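Local coordinates for envelopment polyprotein (Bovine Schmallenberg virus BH80/Germany/2011, PDB 7A56) that probably drives fusion of the viral and host-cell membranes during virus entry, as a class II fusion glycoprotein captured in its postfusion conformation, at residues V150-K154 / P280-Y284; S223-Q227 / K339-G343. All coordinates share one frame; numbering follows the deposited sequence.

Contact 1: V150-K154 / P280-Y284; sequences VTFSK and PKFDY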
loop_
_atom_site.group_PDB
_atom_site.type_symbol
_atom_site.label_atom_id
_atom_site.label_comp_id
_atom_site.label_asym_id
_atom_site.label_seq_id
_atom_site.Cartn_x
_atom_site.Cartn_y
_atom_site.Cartn_z
ATOM N N VAL A 150 -16.171 -24.205 -23.269
ATOM C CA VAL A 150 -14.944 -24.997 -23.358
ATOM C C VAL A 150 -15.330 -26.296 -24.080
ATOM O O VAL A 150 -16.497 -26.701 -24.107
ATOM C CB VAL A 150 -14.234 -25.278 -22.013
ATOM C CG1 VAL A 150 -13.705 -23.939 -21.377
ATOM C CG2 VAL A 150 -15.173 -25.927 -21.018
ATOM N N THR A 151 -14.356 -26.923 -24.737
ATOM C CA THR A 151 -14.675 -28.114 -25.548
ATOM C C THR A 151 -14.197 -29.405 -24.899
ATOM O O THR A 151 -13.361 -29.429 -23.994
ATOM C CB THR A 151 -14.057 -28.001 -26.940
ATOM O OG1 THR A 151 -12.656 -27.793 -26.789
ATOM C CG2 THR A 151 -14.631 -26.799 -27.711
ATOM N N PHE A 152 -14.736 -30.524 -25.412
ATOM C CA PHE A 152 -14.249 -31.821 -24.987
ATOM C C PHE A 152 -14.439 -32.783 -26.152
ATOM O O PHE A 152 -15.312 -32.581 -26.996
ATOM C CB PHE A 152 -14.992 -32.378 -23.757
ATOM C CG PHE A 152 -16.509 -32.264 -23.841
ATOM C CD1 PHE A 152 -17.266 -33.247 -24.493
ATOM C CD2 PHE A 152 -17.168 -31.186 -23.218
ATOM C CE1 PHE A 152 -18.634 -33.151 -24.583
ATOM C CE2 PHE A 152 -18.561 -31.081 -23.287
ATOM C CZ PHE A 152 -19.296 -32.083 -23.994
ATOM N N SER A 153 -13.608 -33.820 -26.200
ATOM C CA SER A 153 -13.757 -34.792 -27.305
ATOM C C SER A 153 -13.018 -36.079 -26.955
ATOM O O SER A 153 -12.070 -36.083 -26.154
ATOM C CB SER A 153 -13.240 -34.249 -28.643
ATOM O OG SER A 153 -11.845 -33.946 -28.556
ATOM N N LYS A 154 -13.426 -37.166 -27.622
ATOM C CA LYS A 154 -12.686 -38.421 -27.576
ATOM C C LYS A 154 -12.672 -39.036 -28.969
ATOM O O LYS A 154 -13.732 -39.188 -29.597
ATOM C CB LYS A 154 -13.306 -39.409 -26.582
ATOM C CG LYS A 154 -12.847 -39.173 -25.118
ATOM C CD LYS A 154 -13.422 -40.175 -24.120
ATOM C CE LYS A 154 -12.950 -39.853 -22.674
ATOM N NZ LYS A 154 -11.538 -40.269 -22.444
ATOM N N PRO A 280 -13.044 -30.204 -18.838
ATOM C CA PRO A 280 -14.283 -30.880 -18.438
ATOM C C PRO A 280 -14.040 -32.316 -18.032
ATOM O O PRO A 280 -13.191 -33.007 -18.606
ATOM C CB PRO A 280 -15.141 -30.810 -19.696
ATOM C CG PRO A 280 -14.708 -29.478 -20.302
ATOM C CD PRO A 280 -13.214 -29.475 -20.107
ATOM N N LYS A 281 -14.812 -32.764 -17.049
ATOM C CA LYS A 281 -14.783 -34.165 -16.661
ATOM C C LYS A 281 -15.790 -34.853 -17.564
ATOM O O LYS A 281 -16.981 -34.906 -17.252
ATOM C CB LYS A 281 -15.159 -34.343 -15.202
ATOM C CG LYS A 281 -14.103 -33.849 -14.217
ATOM C CD LYS A 281 -14.655 -34.190 -12.850
ATOM C CE LYS A 281 -13.572 -34.387 -11.833
ATOM N NZ LYS A 281 -14.180 -34.809 -10.535
ATOM N N PHE A 282 -15.286 -35.405 -18.671
ATOM C CA PHE A 282 -16.093 -35.920 -19.775
ATOM C C PHE A 282 -15.780 -37.399 -19.988
ATOM O O PHE A 282 -14.603 -37.778 -20.094
ATOM C CB PHE A 282 -15.744 -35.151 -21.070
ATOM C CG PHE A 282 -16.161 -35.880 -22.354
ATOM C CD1 PHE A 282 -17.497 -36.221 -22.584
ATOM C CD2 PHE A 282 -15.224 -36.152 -23.341
ATOM C CE1 PHE A 282 -17.886 -36.911 -23.806
ATOM C CE2 PHE A 282 -15.601 -36.815 -24.541
ATOM C CZ PHE A 282 -16.934 -37.157 -24.764
ATOM N N ASP A 283 -16.817 -38.212 -20.058
ATOM C CA ASP A 283 -16.677 -39.613 -20.465
ATOM C C ASP A 283 -17.985 -39.994 -21.128
ATOM O O ASP A 283 -18.880 -39.159 -21.310
ATOM C CB ASP A 283 -16.306 -40.496 -19.229
ATOM C CG ASP A 283 -15.470 -41.729 -19.604
ATOM O OD1 ASP A 283 -15.608 -42.189 -20.759
ATOM O OD2 ASP A 283 -14.728 -42.264 -18.734
ATOM N N TYR A 284 -18.111 -41.266 -21.519
ATOM C CA TYR A 284 -19.347 -41.664 -22.151
ATOM C C TYR A 284 -19.587 -43.155 -21.903
ATOM O O TYR A 284 -18.645 -43.920 -21.628
ATOM C CB TYR A 284 -19.293 -41.393 -23.672
ATOM C CG TYR A 284 -18.202 -42.157 -24.451
ATOM C CD1 TYR A 284 -16.915 -41.623 -24.583
ATOM C CD2 TYR A 284 -18.469 -43.370 -25.078
ATOM C CE1 TYR A 284 -15.931 -42.278 -25.278
ATOM C CE2 TYR A 284 -17.464 -44.055 -25.775
ATOM C CZ TYR A 284 -16.226 -43.504 -25.885
ATOM O OH TYR A 284 -15.235 -44.153 -26.555
#
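The Phe282 ring carries Phe152 on one face. Phe152 CD1 sits 3.4 Å above the Phe282 ring plane, over the ring centre. The two rings are oblique, with their planes at 36° and centroids 4.6 Å apart. At the edge of the Phe282 ring, CE2 meets Ser153 C at 3.6 Å. Lys154 CG approaches the same CE2 obliquely at 3.7 Å. The Tyr284 ring is met at its edge, where Lys154 CD lies 3.5 Å from Tyr284 CE1. The Lys154 chain thus passes two neighbouring rings, its CG near Phe282 and its CD near Tyr284. It is straight through CE and bends only at its last torsion (chi4 -76°). Its NZ, 4.8 Å from Asp283 OD1, has a hydrogen-bond partner elsewhere, and a phosphate ion lies close to this side chain. Asp283 OD1 accepts from Tyr284 N and also forms a salt bridge with Arg156 of the second subunit. At the other end, Pro280 CG packs on Val150 CG2 at 3.7 Å. Pro280 CB lies against Phe152 CD2. Leu296 touches both phenylalanines. The axes of 150-154 and 281-284 approach to 7.7 Å and cross at -33°, and the contact between them is made mainly by side chains. Strand 150-158 pairs with strand 172-183, and strand 281-285 pairs with strand 293-296. This is face-to-face packing of two antiparallel beta layers, here next to a subunit interface of the postfusion trimer.

Contact 2: S223-Q227 / K339-G343; sequences SDRIQ and KIMLG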
loop_
_atom_site.group_PDB
_atom_site.type_symbol
_atom_site.label_atom_id
_atom_site.label_comp_id
_atom_site.label_asym_id
_atom_site.label_seq_id
_atom_site.Cartn_x
_atom_site.Cartn_y
_atom_site.Cartn_z
ATOM N N SER A 223 -8.281 33.850 5.569
ATOM C CA SER A 223 -9.070 35.025 5.883
ATOM C C SER A 223 -8.118 36.023 6.531
ATOM O O SER A 223 -6.924 35.722 6.721
ATOM C CB SER A 223 -10.254 34.690 6.810
ATOM O OG SER A 223 -9.793 34.249 8.094
ATOM N N ASP A 224 -8.636 37.196 6.906
ATOM C CA ASP A 224 -7.756 38.204 7.501
ATOM C C ASP A 224 -7.272 37.771 8.876
ATOM O O ASP A 224 -6.087 37.898 9.191
ATOM C CB ASP A 224 -8.471 39.556 7.587
ATOM C CG ASP A 224 -8.779 40.118 6.220
ATOM O OD1 ASP A 224 -8.019 39.819 5.274
ATOM O OD2 ASP A 224 -9.776 40.818 6.077
ATOM N N ARG A 225 -8.170 37.241 9.704
ATOM C CA ARG A 225 -7.822 36.868 11.075
ATOM C C ARG A 225 -7.356 35.424 11.236
ATOM O O ARG A 225 -6.568 35.124 12.164
ATOM C CB ARG A 225 -9.047 37.088 11.969
ATOM C CG ARG A 225 -9.422 38.576 12.096
ATOM C CD ARG A 225 -10.871 38.715 12.539
ATOM N NE ARG A 225 -11.184 40.121 12.704
ATOM C CZ ARG A 225 -11.486 40.940 11.700
ATOM N NH1 ARG A 225 -11.558 40.475 10.465
ATOM N NH2 ARG A 225 -11.729 42.242 11.945
ATOM N N ILE A 226 -7.840 34.505 10.399
ATOM C CA ILE A 226 -7.577 33.081 10.624
ATOM C C ILE A 226 -7.108 32.417 9.343
ATOM O O ILE A 226 -7.721 32.575 8.275
ATOM C CB ILE A 226 -8.809 32.345 11.183
ATOM C CG1 ILE A 226 -9.312 33.025 12.487
ATOM C CG2 ILE A 226 -8.484 30.809 11.334
ATOM C CD1 ILE A 226 -10.704 32.491 12.877
ATOM N N GLN A 227 -5.974 31.734 9.426
ATOM C CA GLN A 227 -5.509 30.949 8.287
ATOM C C GLN A 227 -5.400 29.486 8.688
ATOM O O GLN A 227 -5.003 29.166 9.816
ATOM C CB GLN A 227 -4.137 31.479 7.772
ATOM C CG GLN A 227 -4.180 32.903 7.240
ATOM C CD GLN A 227 -3.827 33.827 8.253
ATOM O OE1 GLN A 227 -2.790 33.655 8.922
ATOM N NE2 GLN A 227 -4.677 34.872 8.432
ATOM N N LYS A 339 -3.608 29.501 12.388
ATOM C CA LYS A 339 -3.130 30.720 13.033
ATOM C C LYS A 339 -4.295 31.680 13.179
ATOM O O LYS A 339 -5.064 31.907 12.228
ATOM C CB LYS A 339 -1.971 31.330 12.212
ATOM C CG LYS A 339 -1.312 32.635 12.874
ATOM C CD LYS A 339 -0.460 33.337 11.839
ATOM C CE LYS A 339 0.227 34.668 12.477
ATOM N NZ LYS A 339 1.155 35.267 11.463
ATOM N N ILE A 340 -4.417 32.253 14.388
ATOM C CA ILE A 340 -5.507 33.159 14.755
ATOM C C ILE A 340 -4.874 34.456 15.270
ATOM O O ILE A 340 -3.967 34.405 16.112
ATOM C CB ILE A 340 -6.402 32.545 15.851
ATOM C CG1 ILE A 340 -7.113 31.265 15.351
ATOM C CG2 ILE A 340 -7.407 33.594 16.410
ATOM C CD1 ILE A 340 -7.429 30.328 16.548
ATOM N N MET A 341 -5.273 35.582 14.673
ATOM C CA MET A 341 -4.750 36.933 14.989
ATOM C C MET A 341 -5.923 37.899 15.032
ATOM O O MET A 341 -6.371 38.376 13.978
ATOM C CB MET A 341 -3.741 37.343 13.923
ATOM C CG MET A 341 -3.032 38.738 14.176
ATOM S SD MET A 341 -1.468 38.675 13.262
ATOM C CE MET A 341 -0.432 39.707 14.315
ATOM N N LEU A 342 -6.406 38.211 16.248
ATOM C CA LEU A 342 -7.609 39.020 16.405
ATOM C C LEU A 342 -7.308 40.478 16.775
ATOM O O LEU A 342 -8.218 41.316 16.749
ATOM C CB LEU A 342 -8.522 38.400 17.473
ATOM C CG LEU A 342 -8.853 36.926 17.244
ATOM C CD1 LEU A 342 -9.874 36.340 18.261
ATOM C CD2 LEU A 342 -9.408 36.751 15.851
ATOM N N GLY A 343 -6.090 40.794 17.136
ATOM C CA GLY A 343 -5.855 42.114 17.747
ATOM C C GLY A 343 -5.088 41.945 19.039
ATOM O O GLY A 343 -4.301 41.006 19.146
HETATM O O HOH W 1 -10.857 40.936 15.309
HETATM O O HOH W 2 0.122 34.521 8.513
#
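Ile226 and Ile340 lie side by side and point the same way, with Ile226 CG1 4.0 Å from Ile340 CG1. They form an antiparallel non-hydrogen-bonded pair. Gln227 and Lys339 form the adjoining hydrogen-bonded pair on the opposite face. There Gln227 N donates to Lys339 O at 3.0 Å, and Lys339 N donates back to Gln227 O at 2.9 Å. One more backbone bond runs from Met341 N to Arg225 O at 2.9 Å. Ile226 CA also makes a CA-H...O contact with Lys339 O. Arg225 crosses Leu342 at about a right angle, and its CB packs on Leu342 CD2 at 3.9 Å. A water in the guanidinium plane accepts from Arg225 NE and donates to Leu342 O. Arg225 NH1 forms a salt bridge with Asp37 of helix 23-40. On the face that carries Gln227 and Lys339, a second water donates to Gln227 OE1 and accepts from Lys339 NZ. Lys339 NZ also bonds to Thr60 O of the third subunit, and Met59 of that subunit packs on Gln227 and Lys339.

The next shell fixes the shape of 223-227. Gln227 bends at chi2 (94°), and this turns its amide back toward Ser223. NE2 then donates to Ser223 O at 2.9 Å; the acceptor lies close to the Gln227 amide plane, while NE2 is tilted from the carbonyl plane. Ile226 O is gripped twice, by Ser223 N and by Ser223 OG, the latter at 2.7 Å on a lone pair. Ile340 and Leu342 both rest on Ile102 of strand 98-134. Residues 223-226 make a type I beta turn. It joins strands 221-222 and 226-231 in a hairpin, which strand 335-343 extends into a larger antiparallel sheet.

From the N terminus the chain reaches 150-154 first, then 223-227, then 280-284, and last 339-343. Contact 1 closes a loop with 125 residues between its segments. Contact 2 closes one with 111. The segments alternate, so the two loops cross and neither encloses the other. The chain therefore travels between the two regions repeatedly. The contacts lie on opposite sides of the centre of an elongated molecule. The centres of contacts 1 and 2 are about 78 Å apart. Contact 1 ties strand 150-158 to strand 281-285 of a separate layer; contact 2 ties strand 226-231 to strand 335-343 as sheet neighbours. Both also touch the third subunit, so each lies beside the trimer interface.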